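Local coordinates for protein probable hydrolase (Pseudomonas aeruginosa, PDB 3OM8) that is a probable alpha/beta-hydrolase, perhaps acting as a 3-oxoadipate enol-lactonase that opens a lactone ring by hydrolysis, at residues Leu30-Ser35 and His41-Gln46; Val106-Ala111 and Thr198-Gln203; Asn159-Ala164 and Pro171-Phe176. All coordinates share one frame; numbering follows the deposited sequence.

Contact 1: Leu30-Ser35 and His41-Gln46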
loop_
_atom_site.group_PDB
_atom_site.type_symbol
_atom_site.label_atom_id
_atom_site.label_comp_id
_atom_site.label_asym_id
_atom_site.label_seq_id
_atom_site.Cartn_x
_atom_site.Cartn_y
_atom_site.Cartn_z
ATOM N N LEU B 30 -12.712 -2.270 22.153
ATOM C CA LEU B 30 -11.530 -1.952 21.359
ATOM C C LEU B 30 -10.472 -1.296 22.247
ATOM O O LEU B 30 -10.712 -0.229 22.819
ATOM C CB LEU B 30 -11.889 -1.019 20.202
ATOM C CG LEU B 30 -10.688 -0.404 19.480
ATOM C CD1 LEU B 30 -9.799 -1.487 18.880
ATOM C CD2 LEU B 30 -11.136 0.565 18.413
ATOM N N ALA B 31 -9.310 -1.940 22.365
ATOM C CA ALA B 31 -8.211 -1.422 23.180
ATOM C C ALA B 31 -7.170 -0.708 22.327
ATOM O O ALA B 31 -6.748 -1.220 21.291
ATOM C CB ALA B 31 -7.560 -2.542 23.988
ATOM N N LEU B 32 -6.771 0.480 22.767
ATOM C CA LEU B 32 -5.751 1.271 22.084
ATOM C C LEU B 32 -4.467 1.289 22.900
ATOM O O LEU B 32 -4.512 1.425 24.121
ATOM C CB LEU B 32 -6.245 2.705 21.886
ATOM C CG LEU B 32 -7.629 2.784 21.229
ATOM C CD1 LEU B 32 -7.996 4.219 20.903
ATOM C CD2 LEU B 32 -7.631 1.939 19.989
ATOM N N SER B 33 -3.325 1.153 22.231
ATOM C CA SER B 33 -2.030 1.246 22.898
ATOM C C SER B 33 -1.157 2.302 22.216
ATOM O O SER B 33 -1.075 2.340 20.986
ATOM C CB SER B 33 -1.333 -0.115 22.927
ATOM O OG SER B 33 -0.074 -0.028 23.555
ATOM N N ASN B 34 -0.509 3.146 23.021
ATOM C CA ASN B 34 0.084 4.392 22.536
ATOM C C ASN B 34 1.507 4.275 21.991
ATOM O O ASN B 34 2.162 3.254 22.145
ATOM C CB ASN B 34 0.069 5.456 23.639
ATOM C CG ASN B 34 -1.225 5.471 24.426
ATOM O OD1 ASN B 34 -2.305 5.346 23.868
ATOM N ND2 ASN B 34 -1.117 5.638 25.739
ATOM N N SER B 35 1.975 5.341 21.348
ATOM C CA SER B 35 3.376 5.449 20.967
ATOM C C SER B 35 4.205 5.695 22.224
ATOM O O SER B 35 3.695 6.176 23.240
ATOM C CB SER B 35 3.577 6.626 20.015
ATOM O OG SER B 35 4.956 6.935 19.836
ATOM N N HIS B 41 -4.131 10.515 25.473
ATOM C CA HIS B 41 -4.789 11.644 24.827
ATOM C C HIS B 41 -4.370 11.838 23.362
ATOM O O HIS B 41 -4.892 12.713 22.666
ATOM C CB HIS B 41 -4.593 12.931 25.629
ATOM C CG HIS B 41 -5.430 12.994 26.866
ATOM N ND1 HIS B 41 -6.792 13.196 26.830
ATOM C CD2 HIS B 41 -5.102 12.877 28.174
ATOM C CE1 HIS B 41 -7.268 13.199 28.062
ATOM N NE2 HIS B 41 -6.263 13.009 28.897
HETATM N N MSE B 42 -3.429 11.033 22.886
HETATM C CA MSE B 42 -3.053 11.137 21.485
HETATM C C MSE B 42 -4.189 10.623 20.598
HETATM O O MSE B 42 -4.198 10.870 19.397
HETATM C CB MSE B 42 -1.744 10.401 21.181
HETATM C CG MSE B 42 -1.852 8.895 21.206
HETATM SE SE MSE B 42 -0.301 8.043 20.405
HETATM C CE MSE B 42 -0.942 6.236 20.217
ATOM N N TRP B 43 -5.149 9.920 21.201
ATOM C CA TRP B 43 -6.301 9.381 20.476
ATOM C C TRP B 43 -7.582 10.201 20.646
ATOM O O TRP B 43 -8.634 9.781 20.176
ATOM C CB TRP B 43 -6.609 7.950 20.918
ATOM C CG TRP B 43 -5.470 6.979 20.815
ATOM C CD1 TRP B 43 -4.739 6.463 21.847
ATOM C CD2 TRP B 43 -4.961 6.373 19.619
ATOM N NE1 TRP B 43 -3.796 5.588 21.365
ATOM C CE2 TRP B 43 -3.909 5.516 20.000
ATOM C CE3 TRP B 43 -5.285 6.483 18.258
ATOM C CZ2 TRP B 43 -3.182 4.763 19.074
ATOM C CZ3 TRP B 43 -4.555 5.748 17.339
ATOM C CH2 TRP B 43 -3.516 4.897 17.750
ATOM N N ASP B 44 -7.513 11.346 21.320
ATOM C CA ASP B 44 -8.719 12.133 21.599
ATOM C C ASP B 44 -9.568 12.387 20.343
ATOM O O ASP B 44 -10.797 12.328 20.398
ATOM C CB ASP B 44 -8.382 13.475 22.267
ATOM C CG ASP B 44 -8.007 13.334 23.762
ATOM O OD1 ASP B 44 -7.465 14.314 24.329
ATOM O OD2 ASP B 44 -8.257 12.265 24.365
ATOM N N ALA B 45 -8.915 12.690 19.224
ATOM C CA ALA B 45 -9.639 13.033 18.002
ATOM C C ALA B 45 -10.444 11.850 17.449
ATOM O O ALA B 45 -11.499 12.046 16.856
ATOM C CB ALA B 45 -8.687 13.590 16.939
ATOM N N GLN B 46 -9.945 10.636 17.671
ATOM C CA GLN B 46 -10.558 9.412 17.161
ATOM C C GLN B 46 -11.740 8.906 17.978
ATOM O O GLN B 46 -12.491 8.046 17.510
ATOM C CB GLN B 46 -9.520 8.292 17.073
ATOM C CG GLN B 46 -8.636 8.360 15.846
ATOM C CD GLN B 46 -7.698 9.538 15.884
ATOM O OE1 GLN B 46 -6.840 9.633 16.767
ATOM N NE2 GLN B 46 -7.856 10.454 14.936
#
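At the C-terminal end of strand 29-33, in the central sheet of the alpha/beta-hydrolase fold, Leu32 and Asn34 hold the indole of Trp43, which comes from the short 3-10 segment after the strand. The indole lies between two side chains. Leu32 CD1 covers one face, 4.0 Å from the centroid of the five-membered ring of Trp43 and 19° off its normal, a CH-pi contact. On the opposite face sits CG of the preceding residue, Met42, a selenomethionine here. At the edge, Trp43 NE1 donates to Asn34 OD1 over 2.9 Å. The bond is bent, with 134° at the hydrogen, but the acceptor lies close to the ring plane and the donor in the plane of the amide carbonyl, although the amide and indole planes are 44° apart. Asn34 turns CG anti to its own carbonyl carbon, which swings the amide toward the indole; its ND2 makes a weak bond to Tyr59 O. Ser33 O also lies at the indole edge, 3.7 Å from Trp43 CZ2. Met42 starts with CG between the backbone N and carbonyl carbon and then runs extended, carrying SE alongside Ser35, where it stands 4.1 Å from Ser35 CB. Ser33 points its CB away and bonds through OG to Tyr59 OH, while the side chain of Ser35 touches Ser101, the probable nucleophile of a Ser-His-Asp triad, on a probable nucleophile elbow. Beyond the two segments, the indole packs on Leu100 and Phe256. The contact is thus apolar on both indole faces with a single polar anchor at the edge: the buried indole N-H is satisfied by one amide oxygen, which should limit rotation of the ring and tie the loop to the strand end.

Contact 2: Val106-Ala111 and Thr198-Gln203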
loop_
_atom_site.group_PDB
_atom_site.type_symbol
_atom_site.label_atom_id
_atom_site.label_comp_id
_atom_site.label_asym_id
_atom_site.label_seq_id
_atom_site.Cartn_x
_atom_site.Cartn_y
_atom_site.Cartn_z
ATOM N N VAL B 106 3.572 -4.192 21.037
ATOM C CA VAL B 106 2.749 -4.868 22.027
ATOM C C VAL B 106 1.659 -5.691 21.335
ATOM O O VAL B 106 1.381 -6.829 21.718
ATOM C CB VAL B 106 2.128 -3.873 23.020
ATOM C CG1 VAL B 106 1.228 -4.602 24.009
ATOM C CG2 VAL B 106 3.232 -3.120 23.768
ATOM N N GLY B 107 1.053 -5.114 20.302
ATOM C CA GLY B 107 0.044 -5.813 19.527
ATOM C C GLY B 107 0.545 -7.125 18.956
ATOM O O GLY B 107 -0.094 -8.167 19.113
ATOM N N GLN B 108 1.689 -7.083 18.281
ATOM C CA GLN B 108 2.240 -8.291 17.684
ATOM C C GLN B 108 2.518 -9.346 18.754
ATOM O O GLN B 108 2.273 -10.537 18.532
ATOM C CB GLN B 108 3.513 -7.972 16.909
ATOM C CG GLN B 108 3.300 -7.054 15.718
ATOM C CD GLN B 108 4.584 -6.398 15.277
ATOM O OE1 GLN B 108 5.459 -7.047 14.711
ATOM N NE2 GLN B 108 4.714 -5.104 15.548
ATOM N N TRP B 109 3.012 -8.897 19.912
ATOM C CA TRP B 109 3.285 -9.785 21.041
ATOM C C TRP B 109 2.016 -10.459 21.559
ATOM O O TRP B 109 1.997 -11.669 21.783
ATOM C CB TRP B 109 3.978 -9.033 22.191
ATOM C CG TRP B 109 4.484 -9.947 23.272
ATOM C CD1 TRP B 109 5.730 -10.491 23.360
ATOM C CD2 TRP B 109 3.751 -10.440 24.407
ATOM N NE1 TRP B 109 5.823 -11.285 24.478
ATOM C CE2 TRP B 109 4.622 -11.269 25.137
ATOM C CE3 TRP B 109 2.446 -10.259 24.876
ATOM C CZ2 TRP B 109 4.233 -11.915 26.314
ATOM C CZ3 TRP B 109 2.060 -10.902 26.042
ATOM C CH2 TRP B 109 2.949 -11.719 26.747
ATOM N N LEU B 110 0.958 -9.678 21.760
ATOM C CA LEU B 110 -0.300 -10.250 22.216
ATOM C C LEU B 110 -0.812 -11.303 21.226
ATOM O O LEU B 110 -1.311 -12.354 21.627
ATOM C CB LEU B 110 -1.345 -9.160 22.435
ATOM C CG LEU B 110 -1.014 -8.198 23.568
ATOM C CD1 LEU B 110 -1.839 -6.922 23.479
ATOM C CD2 LEU B 110 -1.221 -8.891 24.906
ATOM N N ALA B 111 -0.668 -11.032 19.933
ATOM C CA ALA B 111 -1.150 -11.963 18.918
ATOM C C ALA B 111 -0.334 -13.245 18.957
ATOM O O ALA B 111 -0.839 -14.323 18.658
ATOM C CB ALA B 111 -1.088 -11.336 17.537
ATOM N N THR B 198 13.738 -6.574 20.712
ATOM C CA THR B 198 12.671 -7.130 19.894
ATOM C C THR B 198 13.068 -7.478 18.462
ATOM O O THR B 198 13.522 -6.617 17.708
ATOM C CB THR B 198 11.485 -6.166 19.839
ATOM O OG1 THR B 198 10.904 -6.066 21.143
ATOM C CG2 THR B 198 10.442 -6.668 18.846
ATOM N N ASP B 199 12.891 -8.744 18.096
ATOM C CA ASP B 199 12.889 -9.136 16.688
ATOM C C ASP B 199 11.822 -10.203 16.422
ATOM O O ASP B 199 12.064 -11.391 16.608
ATOM C CB ASP B 199 14.265 -9.629 16.231
ATOM C CG ASP B 199 14.322 -9.867 14.722
ATOM O OD1 ASP B 199 13.309 -9.619 14.039
ATOM O OD2 ASP B 199 15.378 -10.288 14.212
ATOM N N LEU B 200 10.641 -9.777 15.982
ATOM C CA LEU B 200 9.532 -10.704 15.780
ATOM C C LEU B 200 9.446 -11.266 14.357
ATOM O O LEU B 200 8.618 -12.129 14.085
ATOM C CB LEU B 200 8.204 -10.045 16.178
ATOM C CG LEU B 200 8.189 -9.522 17.613
ATOM C CD1 LEU B 200 6.844 -8.930 17.973
ATOM C CD2 LEU B 200 8.567 -10.648 18.590
ATOM N N ARG B 201 10.305 -10.790 13.461
ATOM C CA ARG B 201 10.186 -11.105 12.030
ATOM C C ARG B 201 9.938 -12.592 11.727
ATOM O O ARG B 201 9.026 -12.936 10.985
ATOM C CB ARG B 201 11.403 -10.591 11.249
ATOM C CG ARG B 201 11.552 -9.063 11.217
ATOM C CD ARG B 201 12.871 -8.638 10.569
ATOM N NE ARG B 201 14.021 -9.074 11.358
ATOM C CZ ARG B 201 15.284 -9.023 10.943
ATOM N NH1 ARG B 201 15.572 -8.558 9.733
ATOM N NH2 ARG B 201 16.265 -9.446 11.738
ATOM N N ALA B 202 10.736 -13.471 12.316
ATOM C CA ALA B 202 10.643 -14.898 12.026
ATOM C C ALA B 202 9.419 -15.569 12.657
ATOM O O ALA B 202 9.128 -16.736 12.380
ATOM C CB ALA B 202 11.924 -15.604 12.474
ATOM N N GLN B 203 8.703 -14.831 13.499
ATOM C CA GLN B 203 7.586 -15.387 14.247
ATOM C C GLN B 203 6.239 -14.953 13.685
ATOM O O GLN B 203 5.214 -15.572 13.978
ATOM C CB GLN B 203 7.666 -14.957 15.710
ATOM C CG GLN B 203 8.939 -15.395 16.434
ATOM C CD GLN B 203 9.104 -14.712 17.777
ATOM O OE1 GLN B 203 10.051 -13.953 17.986
ATOM N NE2 GLN B 203 8.181 -14.974 18.695
#
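The 106-111 part of helix 102-113 faces a loop at 198-203 in which residues 200-202 have helical backbone angles without regular helical bonding; the two backbones come closest at Gln108 and Leu200, whose CA atoms are 7.9 Å apart. Leu200 O accepts from Gln203 N, closing a turn that starts at the leucine. No hydrogen bond crosses between the segments, and the junction rests on one branch of Leu200. Its CD1 meets Gln108 CB at 3.6 Å and lies 4.0 Å from Gln108 OE1, reaching the helix beside the stem of the glutamine as the two side chains cross obliquely. CG of Leu200 is anti to the carbonyl carbon (chi1 -56°) and the chain then continues extended (chi2 -178°), which directs CD1 at the helix. The same methyl comes within 4.3 Å of Trp109 N. The glutamine amide is held from elsewhere: NE2 donates to Ser127 O and to Gly104 O one turn back. Next to Leu200, Arg201 grips Asp199 side-on. Its NE reaches OD1 of Asp199 over 2.8 Å and its NH2 reaches OD2, both in the guanidinium plane and on the syn sides of the carboxylate oxygens, though tilted out of the carboxylate plane. Arg201 N donates to Asp199 OD1 from the opposite face of the carboxylate, an Asx turn. The guanidinium also makes a cation-pi contact with Trp129, and a bound MES molecule, probably from the crystallisation liquor, lies against Leu200. Chemically, then, the contact between helix and loop is van der Waals packing of one methyl, with no hydrogen bond across it, while the salt bridge and Asx turn probably stiffen the loop that presents the leucine.

Contact 3: Asn159-Ala164 and Pro171-Phe176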
loop_
_atom_site.group_PDB
_atom_site.type_symbol
_atom_site.label_atom_id
_atom_site.label_comp_id
_atom_site.label_asym_id
_atom_site.label_seq_id
_atom_site.Cartn_x
_atom_site.Cartn_y
_atom_site.Cartn_z
ATOM N N ASN B 159 11.310 13.668 14.289
ATOM C CA ASN B 159 11.067 12.438 13.531
ATOM C C ASN B 159 9.591 12.169 13.282
ATOM O O ASN B 159 9.240 11.455 12.347
ATOM C CB ASN B 159 11.661 11.220 14.242
ATOM C CG ASN B 159 13.174 11.212 14.215
ATOM O OD1 ASN B 159 13.801 10.746 13.257
ATOM N ND2 ASN B 159 13.770 11.741 15.265
ATOM N N TRP B 160 8.742 12.725 14.139
ATOM C CA TRP B 160 7.316 12.416 14.142
ATOM C C TRP B 160 6.541 13.249 13.131
ATOM O O TRP B 160 5.577 12.782 12.551
ATOM C CB TRP B 160 6.716 12.702 15.510
ATOM C CG TRP B 160 6.949 11.660 16.560
ATOM C CD1 TRP B 160 7.570 10.456 16.412
ATOM C CD2 TRP B 160 6.547 11.742 17.932
ATOM N NE1 TRP B 160 7.580 9.783 17.613
ATOM C CE2 TRP B 160 6.949 10.549 18.557
ATOM C CE3 TRP B 160 5.874 12.706 18.689
ATOM C CZ2 TRP B 160 6.700 10.293 19.897
ATOM C CZ3 TRP B 160 5.626 12.449 20.020
ATOM C CH2 TRP B 160 6.041 11.256 20.612
ATOM N N PHE B 161 6.942 14.497 12.950
ATOM C CA PHE B 161 6.155 15.399 12.137
ATOM C C PHE B 161 6.892 15.877 10.894
ATOM O O PHE B 161 8.127 16.005 10.894
ATOM C CB PHE B 161 5.680 16.605 12.960
ATOM C CG PHE B 161 4.753 16.242 14.076
ATOM C CD1 PHE B 161 3.465 15.815 13.815
ATOM C CD2 PHE B 161 5.174 16.310 15.389
ATOM C CE1 PHE B 161 2.608 15.467 14.845
ATOM C CE2 PHE B 161 4.326 15.963 16.418
ATOM C CZ PHE B 161 3.043 15.549 16.151
ATOM N N PRO B 162 6.121 16.140 9.825
ATOM C CA PRO B 162 6.647 16.845 8.657
ATOM C C PRO B 162 7.313 18.122 9.142
ATOM O O PRO B 162 6.692 18.865 9.897
ATOM C CB PRO B 162 5.379 17.192 7.863
ATOM C CG PRO B 162 4.380 16.161 8.265
ATOM C CD PRO B 162 4.680 15.838 9.698
ATOM N N PRO B 163 8.559 18.377 8.724
ATOM C CA PRO B 163 9.234 19.618 9.113
ATOM C C PRO B 163 8.390 20.820 8.709
ATOM O O PRO B 163 8.599 21.922 9.209
ATOM C CB PRO B 163 10.521 19.584 8.287
ATOM C CG PRO B 163 10.182 18.698 7.112
ATOM C CD PRO B 163 9.320 17.632 7.708
ATOM N N ALA B 164 7.447 20.598 7.799
ATOM C CA ALA B 164 6.479 21.617 7.420
ATOM C C ALA B 164 5.525 21.879 8.582
ATOM O O ALA B 164 5.380 23.014 9.045
ATOM C CB ALA B 164 5.707 21.174 6.192
ATOM N N PRO B 171 -0.744 24.005 17.320
ATOM C CA PRO B 171 -1.280 23.650 18.637
ATOM C C PRO B 171 -1.210 22.148 18.880
ATOM O O PRO B 171 -1.057 21.715 20.021
ATOM C CB PRO B 171 -2.739 24.108 18.557
ATOM C CG PRO B 171 -2.739 25.186 17.524
ATOM C CD PRO B 171 -1.706 24.775 16.514
ATOM N N VAL B 172 -1.318 21.359 17.818
ATOM C CA VAL B 172 -1.266 19.907 17.961
ATOM C C VAL B 172 0.158 19.448 18.275
ATOM O O VAL B 172 0.364 18.538 19.079
ATOM C CB VAL B 172 -1.793 19.185 16.705
ATOM C CG1 VAL B 172 -0.836 19.383 15.548
ATOM C CG2 VAL B 172 -1.985 17.705 16.976
ATOM N N VAL B 173 1.137 20.079 17.637
ATOM C CA VAL B 173 2.532 19.744 17.877
ATOM C C VAL B 173 2.894 20.061 19.325
ATOM O O VAL B 173 3.522 19.259 20.006
ATOM C CB VAL B 173 3.474 20.503 16.922
ATOM C CG1 VAL B 173 4.923 20.242 17.290
ATOM C CG2 VAL B 173 3.215 20.085 15.490
ATOM N N GLU B 174 2.466 21.227 19.792
ATOM C CA GLU B 174 2.724 21.650 21.153
ATOM C C GLU B 174 2.094 20.720 22.180
ATOM O O GLU B 174 2.642 20.543 23.266
ATOM C CB GLU B 174 2.286 23.097 21.352
ATOM C CG GLU B 174 3.216 24.048 20.633
ATOM C CD GLU B 174 4.674 23.730 20.932
ATOM O OE1 GLU B 174 5.031 23.672 22.130
ATOM O OE2 GLU B 174 5.457 23.527 19.976
ATOM N N ARG B 175 0.968 20.107 21.831
ATOM C CA ARG B 175 0.361 19.130 22.725
ATOM C C ARG B 175 1.223 17.890 22.835
ATOM O O ARG B 175 1.352 17.327 23.921
ATOM C CB ARG B 175 -1.054 18.758 22.297
ATOM C CG ARG B 175 -2.144 19.503 23.062
ATOM C CD ARG B 175 -3.277 19.947 22.138
ATOM N NE ARG B 175 -3.819 18.833 21.365
ATOM C CZ ARG B 175 -4.438 18.966 20.192
ATOM N NH1 ARG B 175 -4.589 20.171 19.648
ATOM N NH2 ARG B 175 -4.899 17.891 19.558
ATOM N N PHE B 176 1.813 17.464 21.721
ATOM C CA PHE B 176 2.769 16.357 21.763
ATOM C C PHE B 176 4.100 16.767 22.414
ATOM O O PHE B 176 4.748 15.964 23.073
ATOM C CB PHE B 176 2.988 15.742 20.377
ATOM C CG PHE B 176 1.867 14.828 19.946
ATOM C CD1 PHE B 176 1.945 13.460 20.162
ATOM C CD2 PHE B 176 0.724 15.341 19.366
ATOM C CE1 PHE B 176 0.911 12.624 19.787
ATOM C CE2 PHE B 176 -0.316 14.508 18.996
ATOM C CZ PHE B 176 -0.220 13.150 19.200
#
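Phe161 reaches from the joint between helices 150-160 and 163-167 toward Val173 and Phe176 on helix 171-181. CG stands anti to the carbonyl carbon (chi1 -64°), which carries the ring across to that helix. From CB the ring runs between Val173 and Trp160: Phe161 CD2 is 4.3 Å from Val173 CG2, and this methyl sits almost above the ring centre, 10° off the normal, as a CH-pi contact. The opposite face is backed by CB of its neighbour Trp160. Farther out, Phe161 CE2 approaches Phe176 CB at 4.2 Å, and at the tip Phe161 CZ lies 4.0 Å from Phe176 CD2. The edge of Phe161 thus meets the face of Phe176 in a T-shaped pair, centroids 5.7 Å apart and planes at 73°. Trp160 adds its six-membered ring, Trp160 CZ3 lying 3.8 Å from Phe176 CD1, and its indole also meets the ring of His246, the histidine of the probable triad. Such an aromatic cluster between short helices is consistent with the helical cap found at the C-terminal ends of the strands in alpha/beta-hydrolases, beside the presumed active site.

In the fold
Contacts 1, 2 and 3 sample the sheet core, a flanking helix and the helical cap of one alpha/beta-hydrolase chain. Contact 1 closes first along the sequence, from strand 29-33 to the loop before helix 47-51; contact 2 then spans from helix 102-113 to the loop before strand 211-216, and contact 3 falls within that span. Contacts 1 and 3 have centres about 17 Å apart and touch: Met42 CB lies 3.7 Å from Phe176 CZ, and Ser35 OG 3.8 Å from Trp160 CZ2. The loop after strand 29-33 and the cap helices thereby meet beside the probable catalytic triad. Contacts 1 and 2, centres about 20 Å apart, do not touch. Contact 2 lies about 28 Å from contact 3, centre to centre, across the middle of the chain.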